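Local coordinates for plantazolicin methyltransferase BamL (PDB 5DLY), which probably transfers methyl groups from S-adenosylmethionine to the amino terminus of desmethylplantazolicin, giving the antibiotic plantazolicin, at residues A[13-16]-A[17-21]; A[30-34]-A[35-39]; A[127-130]-A[131-135]. All coordinates share one frame; numbering follows the deposited sequence.

Contact 1. Residues A[13-16]-A[17-21]; sequences RIQA and QTWFS. With SAH (S-adenosyl-L-homocysteine), chain C; 5D7 (prop-2-en-1-yl 2-[(1S)-1-amino-4-carbamimidamidobutyl]-1,3-thiazole-4-carboxylate), chain B.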
loop_
_atom_site.group_PDB
_atom_site.type_symbol
_atom_site.label_atom_id
_atom_site.label_comp_id
_atom_site.label_asym_id
_atom_site.label_seq_id
_atom_site.Cartn_x
_atom_site.Cartn_y
_atom_site.Cartn_z
ATOM N N ARG A 13 10.713 12.744 -3.564
ATOM C CA ARG A 13 9.443 12.109 -3.893
ATOM C C ARG A 13 8.969 12.522 -5.283
ATOM O O ARG A 13 8.452 11.691 -6.034
ATOM C CB ARG A 13 8.385 12.413 -2.825
ATOM C CG ARG A 13 8.697 11.805 -1.469
ATOM C CD ARG A 13 7.476 11.785 -0.562
ATOM N NE ARG A 13 6.978 13.140 -0.335
ATOM C CZ ARG A 13 7.490 13.987 0.552
ATOM N NH1 ARG A 13 8.512 13.624 1.326
ATOM N NH2 ARG A 13 6.973 15.198 0.668
ATOM N N ILE A 14 9.179 13.795 -5.639
ATOM C CA ILE A 14 8.871 14.267 -6.995
ATOM C C ILE A 14 9.677 13.483 -8.034
ATOM O O ILE A 14 9.129 13.059 -9.049
ATOM C CB ILE A 14 9.119 15.789 -7.179
ATOM C CG1 ILE A 14 8.342 16.617 -6.143
ATOM C CG2 ILE A 14 8.815 16.212 -8.617
ATOM C CD1 ILE A 14 6.839 16.454 -6.166
ATOM N N GLN A 15 10.965 13.283 -7.755
ATOM C CA GLN A 15 11.852 12.518 -8.629
ATOM C C GLN A 15 11.421 11.057 -8.762
ATOM O O GLN A 15 11.418 10.513 -9.866
ATOM C CB GLN A 15 13.308 12.621 -8.150
ATOM C CG GLN A 15 14.313 11.783 -8.937
ATOM C CD GLN A 15 14.382 12.142 -10.416
ATOM O OE1 GLN A 15 14.063 13.264 -10.815
ATOM N NE2 GLN A 15 14.797 11.184 -11.239
ATOM N N ALA A 16 11.033 10.432 -7.650
ATOM C CA ALA A 16 10.565 9.038 -7.674
ATOM C C ALA A 16 9.328 8.902 -8.564
ATOM O O ALA A 16 9.170 7.920 -9.294
ATOM C CB ALA A 16 10.263 8.550 -6.266
ATOM N N GLN A 17 8.457 9.906 -8.500
ATOM C CA GLN A 17 7.211 9.899 -9.250
ATOM C C GLN A 17 7.413 10.069 -10.767
ATOM O O GLN A 17 6.553 9.656 -11.545
ATOM C CB GLN A 17 6.218 10.919 -8.654
ATOM C CG GLN A 17 4.950 11.178 -9.464
ATOM C CD GLN A 17 4.077 9.958 -9.677
ATOM O OE1 GLN A 17 4.208 8.928 -8.998
ATOM N NE2 GLN A 17 3.172 10.060 -10.644
ATOM N N THR A 18 8.556 10.620 -11.192
ATOM C CA THR A 18 8.846 10.669 -12.637
ATOM C C THR A 18 8.827 9.284 -13.296
ATOM O O THR A 18 8.526 9.162 -14.482
ATOM C CB THR A 18 10.170 11.393 -12.988
ATOM O OG1 THR A 18 11.290 10.663 -12.470
ATOM C CG2 THR A 18 10.168 12.816 -12.459
ATOM N N TRP A 19 9.104 8.237 -12.518
ATOM C CA TRP A 19 9.082 6.872 -13.034
ATOM C C TRP A 19 7.676 6.328 -13.341
ATOM O O TRP A 19 7.532 5.241 -13.891
ATOM C CB TRP A 19 9.867 5.947 -12.087
ATOM C CG TRP A 19 11.324 6.267 -12.103
ATOM C CD1 TRP A 19 11.981 7.143 -11.290
ATOM C CD2 TRP A 19 12.302 5.748 -13.014
ATOM N NE1 TRP A 19 13.322 7.189 -11.630
ATOM C CE2 TRP A 19 13.540 6.339 -12.681
ATOM C CE3 TRP A 19 12.253 4.820 -14.068
ATOM C CZ2 TRP A 19 14.727 6.040 -13.374
ATOM C CZ3 TRP A 19 13.426 4.528 -14.757
ATOM C CH2 TRP A 19 14.648 5.135 -14.400
ATOM N N PHE A 20 6.648 7.115 -13.011
ATOM C CA PHE A 20 5.263 6.735 -13.268
ATOM C C PHE A 20 4.525 7.729 -14.156
ATOM O O PHE A 20 3.392 7.469 -14.559
ATOM C CB PHE A 20 4.529 6.474 -11.945
ATOM C CG PHE A 20 5.160 5.375 -11.160
ATOM C CD1 PHE A 20 4.862 4.047 -11.453
ATOM C CD2 PHE A 20 6.121 5.655 -10.192
ATOM C CE1 PHE A 20 5.481 3.014 -10.771
ATOM C CE2 PHE A 20 6.737 4.623 -9.502
ATOM C CZ PHE A 20 6.419 3.305 -9.792
ATOM N N SER A 21 5.193 8.829 -14.495
ATOM C CA SER A 21 4.580 9.907 -15.282
ATOM C C SER A 21 5.297 10.194 -16.608
ATOM O O SER A 21 4.803 10.978 -17.424
ATOM C CB SER A 21 4.483 11.187 -14.442
ATOM O OG SER A 21 5.767 11.672 -14.086
HETATM N N SAH C . -0.709 0.176 -5.530
HETATM C CA SAH C . 0.110 -0.274 -6.702
HETATM C CB SAH C . 1.269 0.693 -6.923
HETATM C CG SAH C . 1.474 0.956 -8.417
HETATM S SD SAH C . 2.961 1.868 -8.741
HETATM C C SAH C . 0.652 -1.653 -6.450
HETATM O O SAH C . 0.269 -2.323 -5.498
HETATM O OXT SAH C . 1.506 -2.150 -7.184
HETATM C "C5'" SAH C . 2.627 3.438 -7.994
HETATM C "C4'" SAH C . 1.327 4.070 -8.474
HETATM O "O4'" SAH C . 1.033 5.218 -7.665
HETATM C "C3'" SAH C . 1.416 4.584 -9.911
HETATM O "O3'" SAH C . 0.384 3.981 -10.716
HETATM C "C2'" SAH C . 1.260 6.095 -9.788
HETATM O "O2'" SAH C . 0.588 6.728 -10.881
HETATM C "C1'" SAH C . 0.451 6.204 -8.506
HETATM N N9 SAH C . 0.500 7.525 -7.839
HETATM C C8 SAH C . 1.601 8.258 -7.566
HETATM N N7 SAH C . 1.267 9.411 -6.946
HETATM C C5 SAH C . -0.069 9.415 -6.807
HETATM C C6 SAH C . -1.053 10.346 -6.238
HETATM N N6 SAH C . -0.625 11.495 -5.680
HETATM N N1 SAH C . -2.363 9.989 -6.284
HETATM C C2 SAH C . -2.758 8.830 -6.850
HETATM N N3 SAH C . -1.907 7.920 -7.393
HETATM C C4 SAH C . -0.573 8.175 -7.403
HETATM O O9 5D7 B . 8.175 -3.309 -3.508
HETATM C C6 5D7 B . 9.158 -2.994 -4.162
HETATM O O7 5D7 B . 10.391 -3.733 -4.052
HETATM C C8 5D7 B . 10.562 -4.776 -3.089
HETATM C C2 5D7 B . 9.121 -1.862 -5.117
HETATM N N3 5D7 B . 7.960 -1.238 -5.456
HETATM C C4 5D7 B . 8.087 -0.237 -6.340
HETATM S S5 5D7 B . 9.757 -0.092 -6.784
HETATM C C1 5D7 B . 10.271 -1.381 -5.759
HETATM C CA 5D7 B . 7.069 0.650 -6.940
HETATM N N 5D7 B . 5.758 0.128 -6.575
HETATM C CB 5D7 B . 7.225 2.105 -6.474
HETATM C CG 5D7 B . 7.516 2.304 -4.982
HETATM C CD 5D7 B . 6.937 3.637 -4.535
HETATM N NE 5D7 B . 7.333 3.891 -3.155
HETATM C CZ 5D7 B . 8.441 4.480 -2.703
HETATM N NH2 5D7 B . 8.621 4.611 -1.462
HETATM N NH1 5D7 B . 9.311 4.933 -3.514
HETATM C C3 5D7 B . 11.976 -5.287 -3.191
HETATM C C5 5D7 B . 12.256 -6.558 -2.981
#
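The last turns of helix 10-21 form part of the pocket shared by S-adenosyl-L-homocysteine and the substrate analogue, and Thr18 closes back on Gln15 where this helix loosens. Thr18 OG1 lies 2.6 Å from Gln15 O and donates to it in the carbonyl plane; with chi1 at 65° the hydroxyl sits between the backbone N and the carbonyl carbon and faces the preceding turn. Thr18 N also reaches Gln15 O, but from above that plane, and its bond to Ile14 O is weak. Two donors thus grip one oxygen, while Trp19 N turns to Ala16 O at 3.2 Å, an i to i+3 bond. Ala16 O also stands at the edge of the indole of Trp19, 3.5 Å from its CD1. One residue on, Phe20 borders both ligands: SAH C5' sits over one face of its ring, its CE1 is 3.4 Å from SAH SD, and its CZ is 3.6 Å from 5D7 CB. Gln17 bends at chi2 and brings OE1 within 3.0 Å of SAH C8 on the adenine. Helix 176-187 covers the Trp19 side, where Asp184 takes hydrogen bonds from both Gln15 NE2 and Trp19 NE1 and Tyr181 meets the indole. Lys25 of helix 23-56 makes a cation-pi contact with Trp19, and Phe20 packs on Ser29 of that same helix.

Contact 2. Residues A[30-34]-A[35-39]; sequences FRYDE and RETSS. With 5D7 (prop-2-en-1-yl 2-[(1S)-1-amino-4-carbamimidamidobutyl]-1,3-thiazole-4-carboxylate), chain B.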
loop_
_atom_site.group_PDB
_atom_site.type_symbol
_atom_site.label_atom_id
_atom_site.label_comp_id
_atom_site.label_asym_id
_atom_site.label_seq_id
_atom_site.Cartn_x
_atom_site.Cartn_y
_atom_site.Cartn_z
ATOM N N PHE A 30 7.046 -0.415 -14.757
ATOM C CA PHE A 30 6.042 -1.470 -14.938
ATOM C C PHE A 30 6.679 -2.856 -15.008
ATOM O O PHE A 30 6.249 -3.775 -14.317
ATOM C CB PHE A 30 5.178 -1.219 -16.182
ATOM C CG PHE A 30 4.043 -2.198 -16.344
ATOM C CD1 PHE A 30 2.883 -2.078 -15.576
ATOM C CD2 PHE A 30 4.133 -3.246 -17.260
ATOM C CE1 PHE A 30 1.840 -2.978 -15.723
ATOM C CE2 PHE A 30 3.089 -4.150 -17.411
ATOM C CZ PHE A 30 1.939 -4.014 -16.647
ATOM N N ARG A 31 7.711 -2.994 -15.840
ATOM C CA ARG A 31 8.419 -4.263 -15.993
ATOM C C ARG A 31 8.989 -4.761 -14.666
ATOM O O ARG A 31 8.790 -5.920 -14.300
ATOM C CB ARG A 31 9.535 -4.125 -17.031
ATOM C CG ARG A 31 10.119 -5.449 -17.492
ATOM C CD ARG A 31 11.360 -5.249 -18.346
ATOM N NE ARG A 31 11.070 -4.645 -19.645
ATOM C CZ ARG A 31 11.382 -3.397 -19.993
ATOM N NH1 ARG A 31 12.014 -2.587 -19.147
ATOM N NH2 ARG A 31 11.075 -2.958 -21.204
ATOM N N TYR A 32 9.700 -3.886 -13.955
ATOM C CA TYR A 32 10.256 -4.254 -12.660
ATOM C C TYR A 32 9.135 -4.648 -11.687
ATOM O O TYR A 32 9.201 -5.707 -11.045
ATOM C CB TYR A 32 11.114 -3.129 -12.046
ATOM C CG TYR A 32 11.652 -3.532 -10.690
ATOM C CD1 TYR A 32 10.887 -3.347 -9.535
ATOM C CD2 TYR A 32 12.898 -4.149 -10.565
ATOM C CE1 TYR A 32 11.352 -3.751 -8.299
ATOM C CE2 TYR A 32 13.380 -4.552 -9.323
ATOM C CZ TYR A 32 12.597 -4.352 -8.191
ATOM O OH TYR A 32 13.029 -4.737 -6.937
ATOM N N ASP A 33 8.118 -3.795 -11.586
ATOM C CA ASP A 33 7.057 -3.979 -10.585
ATOM C C ASP A 33 6.287 -5.271 -10.803
ATOM O O ASP A 33 5.990 -5.991 -9.846
ATOM C CB ASP A 33 6.094 -2.789 -10.577
ATOM C CG ASP A 33 6.733 -1.507 -10.059
ATOM O OD1 ASP A 33 7.901 -1.536 -9.603
ATOM O OD2 ASP A 33 6.048 -0.464 -10.122
ATOM N N GLU A 34 5.978 -5.576 -12.060
ATOM C CA GLU A 34 5.285 -6.821 -12.377
ATOM C C GLU A 34 6.120 -8.055 -12.049
ATOM O O GLU A 34 5.598 -9.040 -11.530
ATOM C CB GLU A 34 4.858 -6.837 -13.847
ATOM C CG GLU A 34 3.715 -5.889 -14.149
ATOM C CD GLU A 34 2.396 -6.371 -13.588
ATOM O OE1 GLU A 34 1.894 -5.745 -12.629
ATOM O OE2 GLU A 34 1.870 -7.384 -14.099
ATOM N N ARG A 35 7.419 -7.993 -12.338
ATOM C CA ARG A 35 8.314 -9.129 -12.117
ATOM C C ARG A 35 8.620 -9.364 -10.639
ATOM O O ARG A 35 8.680 -10.507 -10.180
ATOM C CB ARG A 35 9.623 -8.934 -12.894
ATOM C CG ARG A 35 10.558 -10.133 -12.865
ATOM C CD ARG A 35 11.898 -9.838 -13.530
ATOM N NE ARG A 35 12.757 -8.972 -12.713
ATOM C CZ ARG A 35 13.233 -7.788 -13.099
ATOM N NH1 ARG A 35 12.972 -7.299 -14.310
ATOM N NH2 ARG A 35 14.003 -7.090 -12.272
ATOM N N GLU A 36 8.812 -8.278 -9.895
ATOM C CA GLU A 36 9.368 -8.380 -8.552
ATOM C C GLU A 36 8.369 -8.133 -7.421
ATOM O O GLU A 36 8.617 -8.553 -6.288
ATOM C CB GLU A 36 10.575 -7.445 -8.398
ATOM C CG GLU A 36 11.722 -7.692 -9.379
ATOM C CD GLU A 36 12.515 -8.972 -9.133
ATOM O OE1 GLU A 36 12.353 -9.622 -8.077
ATOM O OE2 GLU A 36 13.321 -9.341 -10.011
ATOM N N THR A 37 7.259 -7.455 -7.715
ATOM C CA THR A 37 6.298 -7.098 -6.661
ATOM C C THR A 37 4.932 -7.778 -6.768
ATOM O O THR A 37 4.117 -7.676 -5.850
ATOM C CB THR A 37 6.112 -5.554 -6.504
ATOM O OG1 THR A 37 5.245 -5.033 -7.519
ATOM C CG2 THR A 37 7.444 -4.819 -6.559
ATOM N N SER A 38 4.664 -8.468 -7.874
ATOM C CA SER A 38 3.325 -9.029 -8.071
ATOM C C SER A 38 2.957 -10.080 -7.025
ATOM O O SER A 38 1.814 -10.117 -6.592
ATOM C CB SER A 38 3.133 -9.573 -9.488
ATOM O OG SER A 38 4.076 -10.580 -9.782
ATOM N N SER A 39 3.909 -10.917 -6.602
ATOM C CA SER A 39 3.569 -11.996 -5.671
ATOM C C SER A 39 3.245 -11.505 -4.262
ATOM O O SER A 39 2.501 -12.164 -3.534
ATOM C CB SER A 39 4.633 -13.108 -5.644
ATOM O OG SER A 39 5.854 -12.672 -5.073
HETATM O O9 5D7 B . 8.175 -3.309 -3.508
HETATM C C6 5D7 B . 9.158 -2.994 -4.162
HETATM O O7 5D7 B . 10.391 -3.733 -4.052
HETATM C C8 5D7 B . 10.562 -4.776 -3.089
HETATM C C2 5D7 B . 9.121 -1.862 -5.117
HETATM N N3 5D7 B . 7.960 -1.238 -5.456
HETATM C C4 5D7 B . 8.087 -0.237 -6.340
HETATM S S5 5D7 B . 9.757 -0.092 -6.784
HETATM C C1 5D7 B . 10.271 -1.381 -5.759
HETATM C CA 5D7 B . 7.069 0.650 -6.940
HETATM N N 5D7 B . 5.758 0.128 -6.575
HETATM C CB 5D7 B . 7.225 2.105 -6.474
HETATM C CG 5D7 B . 7.516 2.304 -4.982
HETATM C CD 5D7 B . 6.937 3.637 -4.535
HETATM N NE 5D7 B . 7.333 3.891 -3.155
HETATM C CZ 5D7 B . 8.441 4.480 -2.703
HETATM N NH2 5D7 B . 8.621 4.611 -1.462
HETATM N NH1 5D7 B . 9.311 4.933 -3.514
HETATM C C3 5D7 B . 11.976 -5.287 -3.191
HETATM C C5 5D7 B . 12.256 -6.558 -2.981
#
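With CG anti to the backbone N (chi1 179°), the Tyr32 ring lies beside Glu36, whose own chi1 of -58° puts its CG beside its backbone N and over the ring. The result is a CH-pi contact, Glu36 CG standing 3.8 Å from the centroid of the Tyr32 ring. Arg35 crosses Tyr32 at about a right angle, its guanidinium nearly perpendicular to the phenol, with NH2 3.6 Å from Tyr32 CD2. Arg35 NE also holds Glu36 OE2 in a 2.8 Å salt bridge, on the anti side of the carboxylate and somewhat out of its plane. Each charge has a second partner, Glu178 for Arg35 and Lys250 for Glu36, and Tyr32 OH bonds to Thr172. All this lies on one continuous helix, 23-56, whose inner side lines the pocket of the substrate analogue. There Tyr32 CE1 approaches 5D7 C1 of the thiazole to 3.6 Å. Asp33 OD1, hydrogen-bonded to Tyr181, is 3.5 Å from 5D7 C4 in the same ring, and Thr37 CG2 comes equally near the ester carbon 5D7 C6. The hydroxyl of Thr37 turns back to the helix instead: OG1 is 2.6 Å from Asp33 O, which Thr37 N reaches from the opposite face of the carbonyl plane. Ser38 OG does likewise one residue later, meeting Glu34 O at 2.8 Å nearly end-on to the carbonyl.

Contact 3. Residues A[127-130]-A[131-135]; sequences IFIH and LCFGL. With SAH (S-adenosyl-L-homocysteine), chain C; 5D7 (prop-2-en-1-yl 2-[(1S)-1-amino-4-carbamimidamidobutyl]-1,3-thiazole-4-carboxylate), chain B.
Leu131 follows His130 with its side chain lying next to the imidazole and pointing the same way. Its CB stays close to the backbone, 3.3 Å from His130 O. CG, anti to its own carbonyl carbon (chi1 -52°), comes over one face of the His130 ring, 3.7 Å from the centroid and 18° off the normal, a CH-pi contact. At the tip, both methyls face the ester carbonyl oxygen of the substrate analogue, CD1 and CD2 each about 3.5 Å from 5D7 O9. The main chain turns sharply here, Leu131 taking positive phi and psi, and its carbonyls face the ligands: His130 O accepts from SAH N at 2.8 Å, and Leu131 O from the amine 5D7 N at 3.0 Å. This is the end of strand 124-130, the fourth parallel strand of the Rossmann-like methyltransferase sheet, where the loop leaving the strand's C-terminal end lines the ligand pocket as in other class I enzymes of this fold. Beneath the turn, Ile129 CG2 rests on Cys132 SG and lies obliquely to the ring of Phe133. One water joins strand to loop, donating to Ile129 O and accepting from Phe133 N. Beyond it the short 3-10 turn sets Leu135 against both ligands: CD1 meets SAH C5' at 3.5 Å, while CG touches 5D7 CD. Gly134 CA passes close to the analogue's guanidino NH2, and Gly134 N is held by Asp160, which also bonds the analogue.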
loop_
_atom_site.group_PDB
_atom_site.type_symbol
_atom_site.label_atom_id
_atom_site.label_comp_id
_atom_site.label_asym_id
_atom_site.label_seq_id
_atom_site.Cartn_x
_atom_site.Cartn_y
_atom_site.Cartn_z
ATOM N N ILE A 127 -8.931 1.059 3.554
ATOM C CA ILE A 127 -8.214 1.916 2.628
ATOM C C ILE A 127 -6.810 1.327 2.493
ATOM O O ILE A 127 -6.127 1.109 3.488
ATOM C CB ILE A 127 -8.197 3.387 3.112
ATOM C CG1 ILE A 127 -9.632 3.899 3.308
ATOM C CG2 ILE A 127 -7.411 4.256 2.136
ATOM C CD1 ILE A 127 -9.738 5.285 3.921
ATOM N N PHE A 128 -6.404 1.033 1.261
ATOM C CA PHE A 128 -5.155 0.317 0.993
ATOM C C PHE A 128 -4.191 1.240 0.260
ATOM O O PHE A 128 -4.557 1.878 -0.731
ATOM C CB PHE A 128 -5.500 -0.880 0.101
ATOM C CG PHE A 128 -4.406 -1.919 -0.061
ATOM C CD1 PHE A 128 -3.521 -2.251 0.963
ATOM C CD2 PHE A 128 -4.321 -2.627 -1.266
ATOM C CE1 PHE A 128 -2.576 -3.256 0.789
ATOM C CE2 PHE A 128 -3.383 -3.621 -1.443
ATOM C CZ PHE A 128 -2.507 -3.938 -0.415
ATOM N N ILE A 129 -2.966 1.344 0.767
ATOM C CA ILE A 129 -1.938 2.152 0.106
ATOM C C ILE A 129 -0.721 1.256 -0.078
ATOM O O ILE A 129 0.157 1.170 0.795
ATOM C CB ILE A 129 -1.545 3.407 0.925
ATOM C CG1 ILE A 129 -2.786 4.169 1.436
ATOM C CG2 ILE A 129 -0.668 4.309 0.079
ATOM C CD1 ILE A 129 -2.442 5.400 2.263
ATOM N N HIS A 130 -0.664 0.574 -1.219
ATOM C CA HIS A 130 0.321 -0.475 -1.426
ATOM C C HIS A 130 1.436 -0.013 -2.352
ATOM O O HIS A 130 1.208 0.315 -3.519
ATOM C CB HIS A 130 -0.383 -1.718 -2.002
ATOM C CG HIS A 130 0.473 -2.947 -2.052
ATOM N ND1 HIS A 130 0.808 -3.681 -0.936
ATOM C CD2 HIS A 130 1.010 -3.602 -3.110
ATOM C CE1 HIS A 130 1.551 -4.714 -1.301
ATOM N NE2 HIS A 130 1.679 -4.694 -2.617
ATOM N N LEU A 131 2.655 -0.020 -1.812
ATOM C CA LEU A 131 3.875 0.271 -2.569
ATOM C C LEU A 131 3.834 1.604 -3.341
ATOM O O LEU A 131 4.301 1.695 -4.492
ATOM C CB LEU A 131 4.269 -0.943 -3.450
ATOM C CG LEU A 131 4.381 -2.304 -2.745
ATOM C CD1 LEU A 131 4.732 -3.415 -3.732
ATOM C CD2 LEU A 131 5.401 -2.252 -1.610
ATOM N N CYS A 132 3.285 2.642 -2.713
ATOM C CA CYS A 132 3.233 3.956 -3.380
ATOM C C CYS A 132 3.321 5.189 -2.482
ATOM O O CYS A 132 3.369 6.301 -2.996
ATOM C CB CYS A 132 1.991 4.071 -4.271
ATOM S SG CYS A 132 0.405 3.983 -3.414
ATOM N N PHE A 133 3.325 4.994 -1.165
ATOM C CA PHE A 133 3.296 6.119 -0.208
ATOM C C PHE A 133 4.397 7.154 -0.468
ATOM O O PHE A 133 4.132 8.359 -0.493
ATOM C CB PHE A 133 3.394 5.574 1.217
ATOM C CG PHE A 133 3.002 6.551 2.291
ATOM C CD1 PHE A 133 1.762 7.168 2.287
ATOM C CD2 PHE A 133 3.880 6.825 3.331
ATOM C CE1 PHE A 133 1.403 8.055 3.294
ATOM C CE2 PHE A 133 3.523 7.699 4.349
ATOM C CZ PHE A 133 2.283 8.312 4.331
ATOM N N GLY A 134 5.616 6.678 -0.705
ATOM C CA GLY A 134 6.765 7.553 -0.980
ATOM C C GLY A 134 6.716 8.342 -2.281
ATOM O O GLY A 134 7.607 9.144 -2.548
ATOM N N LEU A 135 5.690 8.121 -3.106
ATOM C CA LEU A 135 5.511 8.885 -4.348
ATOM C C LEU A 135 4.711 10.158 -4.150
ATOM O O LEU A 135 4.758 11.046 -4.999
ATOM C CB LEU A 135 4.823 8.035 -5.429
ATOM C CG LEU A 135 5.537 6.747 -5.836
ATOM C CD1 LEU A 135 4.663 5.953 -6.785
ATOM C CD2 LEU A 135 6.849 7.119 -6.508
HETATM N N SAH C . -0.709 0.176 -5.530
HETATM C CA SAH C . 0.110 -0.274 -6.702
HETATM C CB SAH C . 1.269 0.693 -6.923
HETATM C CG SAH C . 1.474 0.956 -8.417
HETATM S SD SAH C . 2.961 1.868 -8.741
HETATM C C SAH C . 0.652 -1.653 -6.450
HETATM O O SAH C . 0.269 -2.323 -5.498
HETATM O OXT SAH C . 1.506 -2.150 -7.184
HETATM C "C5'" SAH C . 2.627 3.438 -7.994
HETATM C "C4'" SAH C . 1.327 4.070 -8.474
HETATM O "O4'" SAH C . 1.033 5.218 -7.665
HETATM C "C3'" SAH C . 1.416 4.584 -9.911
HETATM O "O3'" SAH C . 0.384 3.981 -10.716
HETATM C "C2'" SAH C . 1.260 6.095 -9.788
HETATM O "O2'" SAH C . 0.588 6.728 -10.881
HETATM C "C1'" SAH C . 0.451 6.204 -8.506
HETATM N N9 SAH C . 0.500 7.525 -7.839
HETATM C C8 SAH C . 1.601 8.258 -7.566
HETATM N N7 SAH C . 1.267 9.411 -6.946
HETATM C C5 SAH C . -0.069 9.415 -6.807
HETATM C C6 SAH C . -1.053 10.346 -6.238
HETATM N N6 SAH C . -0.625 11.495 -5.680
HETATM N N1 SAH C . -2.363 9.989 -6.284
HETATM C C2 SAH C . -2.758 8.830 -6.850
HETATM N N3 SAH C . -1.907 7.920 -7.393
HETATM C C4 SAH C . -0.573 8.175 -7.403
HETATM O O9 5D7 B . 8.175 -3.309 -3.508
HETATM C C6 5D7 B . 9.158 -2.994 -4.162
HETATM O O7 5D7 B . 10.391 -3.733 -4.052
HETATM C C8 5D7 B . 10.562 -4.776 -3.089
HETATM C C2 5D7 B . 9.121 -1.862 -5.117
HETATM N N3 5D7 B . 7.960 -1.238 -5.456
HETATM C C4 5D7 B . 8.087 -0.237 -6.340
HETATM S S5 5D7 B . 9.757 -0.092 -6.784
HETATM C C1 5D7 B . 10.271 -1.381 -5.759
HETATM C CA 5D7 B . 7.069 0.650 -6.940
HETATM N N 5D7 B . 5.758 0.128 -6.575
HETATM C CB 5D7 B . 7.225 2.105 -6.474
HETATM C CG 5D7 B . 7.516 2.304 -4.982
HETATM C CD 5D7 B . 6.937 3.637 -4.535
HETATM N NE 5D7 B . 7.333 3.891 -3.155
HETATM C CZ 5D7 B . 8.441 4.480 -2.703
HETATM N NH2 5D7 B . 8.621 4.611 -1.462
HETATM N NH1 5D7 B . 9.311 4.933 -3.514
HETATM C C3 5D7 B . 11.976 -5.287 -3.191
HETATM C C5 5D7 B . 12.256 -6.558 -2.981
HETATM O O HOH W 1 2.551 2.529 0.220
#

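The three contacts surround one reaction pocket: contacts 1 and 3 touch both ligands, and contact 2 touches the substrate analogue. Their centres lie about 14 Å (1 and 3), 15 Å (2 and 3) and 17 Å (1 and 2) apart, yet each touches the other two. Phe20 CE1 of contact 1 is 3.6 Å from Asp33 OD2 of contact 2, and Phe20 CE2 is 3.7 Å from Leu135 CD1 of contact 3. Thr37 CB of contact 2 meets Leu131 CD1 of contact 3 at 3.8 Å. Helices 10-21 and 23-56 therefore close over the end of strand 124-130, with the analogue's amine 5D7 N 3.9 Å from the sulfur SD of S-adenosyl-L-homocysteine.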